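Local coordinates for imine reductase (Bacillus cereus, PDB 4D3D), which probably catalyses the NADPH-dependent, S-selective reduction of cyclic imines such as 2-methylpyrroline to the corresponding amines, at residues B[79-84]-B[105-110]; B[135-140]-B[149-154]; B[142-147]-B[169-174]. All blocks are in the same frame, centred on the assembly; numbering follows the deposited sequence. Where two conformers were deposited one is given.

Interaction 1 of 3, residues B[79-84]-B[105-110]; sequences ELVILS and KVLVNL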
loop_
_atom_site.group_PDB
_atom_site.type_symbol
_atom_site.label_atom_id
_atom_site.label_comp_id
_atom_site.label_asym_id
_atom_site.label_seq_id
_atom_site.Cartn_x
_atom_site.Cartn_y
_atom_site.Cartn_z
ATOM N N GLU B 79 -29.338 -17.429 25.723
ATOM C CA GLU B 79 -29.784 -16.407 24.763
ATOM C C GLU B 79 -28.688 -16.050 23.768
ATOM O O GLU B 79 -28.937 -15.962 22.580
ATOM C CB GLU B 79 -30.137 -15.133 25.533
ATOM C CG GLU B 79 -30.490 -13.937 24.675
ATOM C CD GLU B 79 -30.873 -12.736 25.583
ATOM O OE1 GLU B 79 -30.106 -12.376 26.507
ATOM O OE2 GLU B 79 -31.996 -12.260 25.422
ATOM N N LEU B 80 -27.471 -15.902 24.289
ATOM C CA LEU B 80 -26.315 -15.524 23.448
ATOM C C LEU B 80 -25.523 -16.744 22.956
ATOM O O LEU B 80 -25.074 -17.580 23.791
ATOM C CB LEU B 80 -25.421 -14.589 24.249
ATOM C CG LEU B 80 -24.254 -14.002 23.458
ATOM C CD1 LEU B 80 -24.740 -13.104 22.357
ATOM C CD2 LEU B 80 -23.287 -13.249 24.371
ATOM N N VAL B 81 -25.372 -16.827 21.611
ATOM C CA VAL B 81 -24.745 -17.976 20.936
ATOM C C VAL B 81 -23.642 -17.412 20.059
ATOM O O VAL B 81 -23.925 -16.717 19.099
ATOM C CB VAL B 81 -25.802 -18.692 20.086
ATOM C CG1 VAL B 81 -25.149 -19.847 19.342
ATOM C CG2 VAL B 81 -27.006 -19.099 20.938
ATOM N N ILE B 82 -22.388 -17.711 20.408
ATOM C CA ILE B 82 -21.254 -17.353 19.549
ATOM C C ILE B 82 -21.050 -18.410 18.448
ATOM O O ILE B 82 -20.890 -19.575 18.767
ATOM C CB ILE B 82 -19.967 -17.223 20.380
ATOM C CG1 ILE B 82 -20.089 -16.286 21.590
ATOM C CG2 ILE B 82 -18.780 -16.840 19.477
ATOM C CD1 ILE B 82 -20.671 -14.972 21.357
ATOM N N LEU B 83 -21.113 -18.027 17.178
ATOM C CA LEU B 83 -20.905 -18.961 16.107
ATOM C C LEU B 83 -19.475 -18.747 15.582
ATOM O O LEU B 83 -19.212 -17.820 14.824
ATOM C CB LEU B 83 -21.906 -18.723 15.009
ATOM C CG LEU B 83 -23.373 -18.902 15.404
ATOM C CD1 LEU B 83 -24.235 -18.606 14.223
ATOM C CD2 LEU B 83 -23.620 -20.345 15.775
ATOM N N SER B 84 -18.560 -19.569 16.042
ATOM C CA SER B 84 -17.183 -19.519 15.593
ATOM C C SER B 84 -17.015 -20.668 14.577
ATOM O O SER B 84 -16.463 -21.719 14.888
ATOM C CB SER B 84 -16.283 -19.616 16.838
ATOM O OG SER B 84 -16.789 -20.490 17.875
ATOM N N LYS B 105 -33.091 -15.856 20.254
ATOM C CA LYS B 105 -31.652 -16.107 20.327
ATOM C C LYS B 105 -30.930 -14.932 19.665
ATOM O O LYS B 105 -31.476 -14.324 18.740
ATOM C CB LYS B 105 -31.335 -17.392 19.597
ATOM C CG LYS B 105 -32.035 -18.633 20.160
ATOM C CD LYS B 105 -31.777 -18.773 21.655
ATOM C CE LYS B 105 -32.716 -19.822 22.330
ATOM N NZ LYS B 105 -32.417 -19.948 23.770
ATOM N N VAL B 106 -29.703 -14.706 20.124
ATOM C CA VAL B 106 -28.816 -13.668 19.504
ATOM C C VAL B 106 -27.571 -14.424 19.028
ATOM O O VAL B 106 -26.829 -14.994 19.888
ATOM C CB VAL B 106 -28.415 -12.619 20.541
ATOM C CG1 VAL B 106 -27.422 -11.607 19.938
ATOM C CG2 VAL B 106 -29.646 -11.880 21.011
ATOM N N LEU B 107 -27.394 -14.514 17.717
ATOM C CA LEU B 107 -26.329 -15.264 17.064
ATOM C C LEU B 107 -25.214 -14.256 16.735
ATOM O O LEU B 107 -25.484 -13.265 16.050
ATOM C CB LEU B 107 -26.804 -15.905 15.739
ATOM C CG LEU B 107 -27.743 -17.119 15.801
ATOM C CD1 LEU B 107 -27.339 -18.164 16.833
ATOM C CD2 LEU B 107 -29.176 -16.671 16.131
ATOM N N VAL B 108 -24.009 -14.508 17.215
ATOM C CA VAL B 108 -22.864 -13.630 16.884
ATOM C C VAL B 108 -22.033 -14.409 15.858
ATOM O O VAL B 108 -21.304 -15.365 16.205
ATOM C CB VAL B 108 -22.057 -13.286 18.166
ATOM C CG1 VAL B 108 -20.863 -12.361 17.844
ATOM C CG2 VAL B 108 -22.919 -12.670 19.205
ATOM N N ASN B 109 -22.046 -13.960 14.619
ATOM C CA ASN B 109 -21.401 -14.663 13.512
ATOM C C ASN B 109 -20.035 -14.110 13.357
ATOM O O ASN B 109 -19.908 -12.940 12.954
ATOM C CB ASN B 109 -22.141 -14.384 12.204
ATOM C CG ASN B 109 -23.052 -15.497 11.814
ATOM O OD1 ASN B 109 -24.307 -15.426 11.980
ATOM N ND2 ASN B 109 -22.442 -16.586 11.377
ATOM N N LEU B 110 -19.032 -14.949 13.552
ATOM C CA LEU B 110 -17.622 -14.527 13.347
ATOM C C LEU B 110 -16.967 -15.019 12.076
ATOM O O LEU B 110 -15.813 -14.745 11.867
ATOM C CB LEU B 110 -16.784 -14.972 14.530
ATOM C CG LEU B 110 -17.317 -14.555 15.908
ATOM C CD1 LEU B 110 -16.510 -15.236 17.025
ATOM C CD2 LEU B 110 -17.358 -13.066 16.123
#
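Strands 80-83 and 106-109 run parallel, their axes 4.7 Å apart and 22° from each other, with five backbone hydrogen bonds between the segments 79-84 and 105-110. The exchange opens with Val106 N to Glu79 O (2.9 Å) and ends with Leu110 N to Leu83 O (3.1 Å); between these, both the N and the O of Val81, and likewise of Val108, are used, which sets the register Leu80-Val106 to Leu83-Asn109. One face carries Leu80, Ile82, Val106 and Val108. There the CD1 methyl of Leu80 reaches across a diagonal to Val108 CG2 (3.7 Å), because chi1 of -174° turns CG away from the backbone N. Ile82 lies alongside Val108, its CD1 also touching Val108 CG2 at 3.9 Å. This is the beta-alpha-beta unit of a Rossmann-type NADP-binding domain, in which helix 88-95 carries the chain from one strand to the next and helix 157-170 packs on Val106. On the face of Val81 and Leu83, Leu107 points the same way as Val81 and sets CD1 against its CB at 3.6 Å. Leu83 CD1 touches Leu107 CB and also the Asn109 amide, 3.9 Å from OD1 and equally from ND2. Just past the end of strand 106-109, Leu110 turns CD1 back to Ile82 CG2 (3.7 Å).

Interaction 2 of 3, residues B[135-140]-B[149-154]; sequences GGVQVP and SYTYYS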
loop_
_atom_site.group_PDB
_atom_site.type_symbol
_atom_site.label_atom_id
_atom_site.label_comp_id
_atom_site.label_asym_id
_atom_site.label_seq_id
_atom_site.Cartn_x
_atom_site.Cartn_y
_atom_site.Cartn_z
ATOM N N GLY B 135 -19.433 -10.060 13.648
ATOM C CA GLY B 135 -18.151 -9.732 14.242
ATOM C C GLY B 135 -16.974 -10.055 13.291
ATOM O O GLY B 135 -16.948 -11.110 12.681
ATOM N N GLY B 136 -16.035 -9.121 13.193
ATOM C CA GLY B 136 -14.811 -9.200 12.395
ATOM C C GLY B 136 -13.615 -9.163 13.330
ATOM O O GLY B 136 -13.179 -8.104 13.727
ATOM N N VAL B 137 -13.146 -10.349 13.741
ATOM C CA VAL B 137 -12.059 -10.425 14.732
ATOM C C VAL B 137 -10.735 -10.089 14.036
ATOM O O VAL B 137 -10.403 -10.696 13.042
ATOM C CB VAL B 137 -12.006 -11.808 15.397
ATOM C CG1 VAL B 137 -10.888 -11.872 16.451
ATOM C CG2 VAL B 137 -13.362 -12.153 16.048
ATOM N N GLN B 138 -10.024 -9.138 14.619
ATOM C CA GLN B 138 -8.801 -8.590 13.997
ATOM C C GLN B 138 -7.534 -9.261 14.479
ATOM O O GLN B 138 -6.473 -8.883 14.009
ATOM C CB GLN B 138 -8.726 -7.094 14.283
ATOM C CG GLN B 138 -9.879 -6.283 13.734
ATOM C CD GLN B 138 -9.858 -4.892 14.317
ATOM O OE1 GLN B 138 -8.787 -4.400 14.631
ATOM N NE2 GLN B 138 -11.029 -4.259 14.508
ATOM N N VAL B 139 -7.622 -10.252 15.371
ATOM C CA VAL B 139 -6.455 -10.915 16.003
ATOM C C VAL B 139 -6.533 -12.451 15.871
ATOM O O VAL B 139 -7.610 -13.038 15.591
ATOM C CB VAL B 139 -6.310 -10.538 17.493
ATOM C CG1 VAL B 139 -6.062 -9.011 17.708
ATOM C CG2 VAL B 139 -7.535 -11.003 18.317
ATOM N N PRO B 140 -5.388 -13.151 16.051
ATOM C CA PRO B 140 -5.446 -14.591 16.015
ATOM C C PRO B 140 -5.953 -15.083 17.382
ATOM O O PRO B 140 -6.083 -14.249 18.300
ATOM C CB PRO B 140 -3.987 -15.008 15.801
ATOM C CG PRO B 140 -3.177 -13.857 16.307
ATOM C CD PRO B 140 -4.010 -12.615 16.160
ATOM N N SER B 149 -6.600 -6.047 21.883
ATOM C CA SER B 149 -7.196 -6.685 20.701
ATOM C C SER B 149 -8.561 -6.032 20.413
ATOM O O SER B 149 -9.287 -5.695 21.339
ATOM C CB SER B 149 -7.407 -8.184 20.930
ATOM O OG SER B 149 -6.195 -8.915 21.136
ATOM N N TYR B 150 -8.886 -5.877 19.150
ATOM C CA TYR B 150 -10.187 -5.312 18.746
ATOM C C TYR B 150 -10.938 -6.267 17.813
ATOM O O TYR B 150 -10.344 -6.992 16.997
ATOM C CB TYR B 150 -10.023 -3.927 18.078
ATOM C CG TYR B 150 -9.858 -2.810 19.085
ATOM C CD1 TYR B 150 -8.616 -2.583 19.678
ATOM C CD2 TYR B 150 -10.951 -2.012 19.469
ATOM C CE1 TYR B 150 -8.457 -1.593 20.634
ATOM C CE2 TYR B 150 -10.801 -1.002 20.423
ATOM C CZ TYR B 150 -9.545 -0.805 20.986
ATOM O OH TYR B 150 -9.379 0.159 21.931
ATOM N N THR B 151 -12.253 -6.247 17.928
ATOM C CA THR B 151 -13.166 -6.893 16.949
ATOM C C THR B 151 -14.166 -5.866 16.433
ATOM O O THR B 151 -14.732 -5.033 17.204
ATOM C CB THR B 151 -13.914 -7.998 17.682
ATOM O OG1 THR B 151 -12.966 -8.983 18.148
ATOM C CG2 THR B 151 -14.966 -8.668 16.819
ATOM N N TYR B 152 -14.368 -5.804 15.124
ATOM C CA TYR B 152 -15.408 -4.955 14.542
ATOM C C TYR B 152 -16.774 -5.596 14.760
ATOM O O TYR B 152 -16.912 -6.773 14.551
ATOM C CB TYR B 152 -15.248 -4.863 13.020
ATOM C CG TYR B 152 -13.981 -4.199 12.515
ATOM C CD1 TYR B 152 -13.718 -2.896 12.833
ATOM C CD2 TYR B 152 -13.096 -4.861 11.705
ATOM C CE1 TYR B 152 -12.569 -2.260 12.375
ATOM C CE2 TYR B 152 -11.933 -4.217 11.243
ATOM C CZ TYR B 152 -11.669 -2.932 11.636
ATOM O OH TYR B 152 -10.529 -2.202 11.204
ATOM N N TYR B 153 -17.768 -4.823 15.156
ATOM C CA TYR B 153 -19.106 -5.316 15.290
ATOM C C TYR B 153 -20.105 -4.472 14.598
ATOM O O TYR B 153 -19.979 -3.249 14.441
ATOM C CB TYR B 153 -19.471 -5.371 16.791
ATOM C CG TYR B 153 -18.843 -6.493 17.567
ATOM C CD1 TYR B 153 -19.180 -7.797 17.312
ATOM C CD2 TYR B 153 -17.815 -6.236 18.488
ATOM C CE1 TYR B 153 -18.607 -8.837 18.019
ATOM C CE2 TYR B 153 -17.213 -7.273 19.205
ATOM C CZ TYR B 153 -17.598 -8.569 18.972
ATOM O OH TYR B 153 -17.062 -9.659 19.626
ATOM N N SER B 154 -21.130 -5.109 14.012
ATOM C CA SER B 154 -22.221 -4.357 13.403
ATOM C C SER B 154 -23.541 -5.123 13.455
ATOM O O SER B 154 -23.545 -6.355 13.666
ATOM C CB SER B 154 -21.957 -3.923 11.955
ATOM O OG SER B 154 -21.812 -5.016 11.078
HETATM O O HOH W 1 -6.826 -5.659 17.008
#
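Ser149 meets Val139 through its side chain, the valine CG1 methyl lying 3.4 Å from Ser149 OG; that hydroxyl is itself bonded to the carbonyl of Gly143. Tyr150 follows with its carbonyl, which accepts Gln138 N at 3.2 Å, the longest and most bent of the three backbone bonds here. Its own N-H goes to a water that also makes a weak bond to Gln138 OE1, and its CB lies beside the glutamine amide. Thr151 pairs with Val137 in a non-hydrogen-bonded position: CG2 meets Val137 CG2 at 3.9 Å, and OG1 is bonded to the hydroxyl of Thr171 on the next strand. Tyr152 pairs with Gly136 through two backbone bonds of 2.9 Å, Gly136 N to Tyr152 O and Tyr152 N to Gly136 O. Gln138, extended beyond CG, sends NE2 over the centre of the Tyr152 ring, 3.1 Å above its plane. The amide is tilted 34° to the ring, with NE2 nearer the ring than OE1. Tyr153 brings its ring near Gly135, with CD1 3.8 Å from Gly135 CA, while Thr151 CG2 sits over one ring face toward the rim. The two strands, 159° apart in direction, form the beta hairpin by which the parallel Rossmann sheet takes on its antiparallel strand 149-155, in the NADP-binding domain of the 6-phosphogluconate dehydrogenase type.

Interaction 3 of 3, residues B[142-147]-B[169-174]; sequences SGIGKS and VLTSSD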
loop_
_atom_site.group_PDB
_atom_site.type_symbol
_atom_site.label_atom_id
_atom_site.label_comp_id
_atom_site.label_asym_id
_atom_site.label_seq_id
_atom_site.Cartn_x
_atom_site.Cartn_y
_atom_site.Cartn_z
ATOM N N SER B 142 -4.535 -16.318 19.898
ATOM C CA SER B 142 -3.674 -15.832 20.997
ATOM C C SER B 142 -4.004 -14.423 21.494
ATOM O O SER B 142 -3.692 -14.088 22.626
ATOM C CB SER B 142 -2.195 -15.858 20.561
ATOM O OG SER B 142 -1.934 -14.947 19.483
ATOM N N GLY B 143 -4.677 -13.606 20.678
ATOM C CA GLY B 143 -5.115 -12.272 21.091
ATOM C C GLY B 143 -6.429 -12.217 21.874
ATOM O O GLY B 143 -6.788 -11.180 22.419
ATOM N N ILE B 144 -7.155 -13.334 21.954
ATOM C CA ILE B 144 -8.408 -13.389 22.738
ATOM C C ILE B 144 -8.111 -13.286 24.240
ATOM O O ILE B 144 -7.158 -13.898 24.764
ATOM C CB ILE B 144 -9.217 -14.659 22.417
ATOM C CG1 ILE B 144 -9.528 -14.754 20.909
ATOM C CG2 ILE B 144 -10.490 -14.704 23.255
ATOM C CD1 ILE B 144 -10.337 -13.587 20.328
ATOM N N GLY B 145 -8.831 -12.413 24.912
ATOM C CA GLY B 145 -8.598 -12.112 26.322
ATOM C C GLY B 145 -7.742 -10.868 26.577
ATOM O O GLY B 145 -7.524 -10.500 27.734
ATOM N N LYS B 146 -7.281 -10.225 25.517
ATOM C CA LYS B 146 -6.406 -9.037 25.664
ATOM C C LYS B 146 -7.116 -7.750 25.228
ATOM O O LYS B 146 -7.716 -7.706 24.144
ATOM C CB LYS B 146 -5.158 -9.254 24.855
ATOM C CG LYS B 146 -4.378 -10.464 25.292
ATOM C CD LYS B 146 -3.171 -10.664 24.420
ATOM C CE LYS B 146 -2.372 -11.879 24.874
ATOM N NZ LYS B 146 -1.576 -12.346 23.715
ATOM N N SER B 147 -7.070 -6.699 26.046
ATOM C CA SER B 147 -7.826 -5.487 25.778
ATOM C C SER B 147 -7.231 -4.727 24.597
ATOM O O SER B 147 -7.944 -3.954 23.982
ATOM C CB SER B 147 -7.877 -4.595 27.023
ATOM O OG SER B 147 -6.525 -4.300 27.378
ATOM N N VAL B 169 -15.398 -9.281 27.191
ATOM C CA VAL B 169 -14.524 -10.239 27.852
ATOM C C VAL B 169 -13.499 -10.835 26.861
ATOM O O VAL B 169 -12.357 -11.146 27.214
ATOM C CB VAL B 169 -15.370 -11.375 28.462
ATOM C CG1 VAL B 169 -14.492 -12.482 29.006
ATOM C CG2 VAL B 169 -16.332 -10.805 29.483
ATOM N N LEU B 170 -13.886 -10.951 25.586
ATOM C CA LEU B 170 -13.010 -11.521 24.569
ATOM C C LEU B 170 -11.953 -10.537 24.013
ATOM O O LEU B 170 -10.782 -10.908 23.837
ATOM C CB LEU B 170 -13.852 -12.067 23.391
ATOM C CG LEU B 170 -14.889 -13.112 23.799
ATOM C CD1 LEU B 170 -15.607 -13.555 22.543
ATOM C CD2 LEU B 170 -14.268 -14.309 24.550
ATOM N N THR B 171 -12.396 -9.350 23.648
ATOM C CA THR B 171 -11.574 -8.286 23.064
ATOM C C THR B 171 -12.263 -6.936 23.290
ATOM O O THR B 171 -13.449 -6.892 23.666
ATOM C CB THR B 171 -11.376 -8.414 21.500
ATOM O OG1 THR B 171 -12.591 -8.043 20.821
ATOM C CG2 THR B 171 -10.983 -9.756 21.032
ATOM N N SER B 172 -11.560 -5.816 23.028
ATOM C CA SER B 172 -12.209 -4.522 22.894
ATOM C C SER B 172 -13.105 -4.510 21.648
ATOM O O SER B 172 -12.918 -5.319 20.761
ATOM C CB SER B 172 -11.190 -3.385 22.848
ATOM O OG SER B 172 -10.547 -3.371 24.113
ATOM N N SER B 173 -14.108 -3.668 21.647
ATOM C CA SER B 173 -15.081 -3.646 20.565
ATOM C C SER B 173 -14.960 -2.379 19.739
ATOM O O SER B 173 -14.564 -1.308 20.226
ATOM C CB SER B 173 -16.478 -3.759 21.129
ATOM O OG SER B 173 -16.813 -2.610 21.886
ATOM N N ASP B 174 -15.266 -2.487 18.455
ATOM C CA ASP B 174 -15.415 -1.333 17.625
ATOM C C ASP B 174 -16.696 -1.466 16.871
ATOM O O ASP B 174 -16.756 -2.063 15.823
ATOM C CB ASP B 174 -14.182 -1.177 16.712
ATOM C CG ASP B 174 -14.249 0.080 15.783
ATOM O OD1 ASP B 174 -15.226 0.844 15.781
ATOM O OD2 ASP B 174 -13.284 0.247 14.986
#
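Two hydrogen bonds hold Gly145 and Ser147 to the chain at 170-172, one from backbone to backbone and one through a side chain. Gly145 N gives a short, nearly straight bond to Leu170 O (2.7 Å, 170° at the hydrogen), with the donor tilted somewhat from the carbonyl plane. Further along, Ser172 OG donates to Ser147 O, also at 2.7 Å; it arrives in the carbonyl plane, on a lone pair. The serine hydroxyl is placed for this by a chi1 of -65°, which sets OG opposite its own carbonyl carbon.

Beside the first bond, Ile144 and Leu170 lie side by side and point the same way, with CG2 of the isoleucine 4.0 Å from CD2 of the leucine. The other arm of Ile144 ends at CD1, which makes a methyl contact with Thr171 CG2 at 3.9 Å.

What presents Gly145 is a type II beta turn from Gly143 to Lys146. Gly145 occupies its third position with a positive phi of 97°, where a side chain would be jammed against the preceding carbonyl oxygen. The extended Lys146 side chain runs back along the loop and gives NZ to Ser142 O at 2.9 Å, approaching from above the carbonyl plane. On the opposite segment, Thr171 OG1 donates to Ser172 O, a bond between neighbouring residues at the start of the strand.

The contact therefore joins the loop between strands 131-137 and 149-155 to the passage from helix 157-170 into strand 171-175. Ile144 packs on Met32 and Val39 of helix 31-42, Leu170 touches Phe40 of the same helix, and backbone bonds tie Ser172 to Ser149 and Thr151 of strand 149-155.

Overall arrangement
Followed from the N terminus, interaction 1 closes first, bringing strand 106-109 back beside strand 80-83 after helix 88-95. The chain then passes through helix 115-127 into strand 131-137, a sheet neighbour of 106-109, where Asn109 O meets Gly135 N and interaction 1 adjoins interaction 2. Interaction 2 closes the short hairpin loop. Interaction 3 begins within that loop and ends where helix 157-170 passes into strand 171-175, so interactions 2 and 3 cross along the chain while interaction 1 precedes both. Interactions 2 and 3 touch, mainly through Ser149, which meets Gly143 and residues 171-172. Together the three contacts connect the parallel core of the NADP-binding domain to the hairpin and to strand 171-175, outermost within this chain.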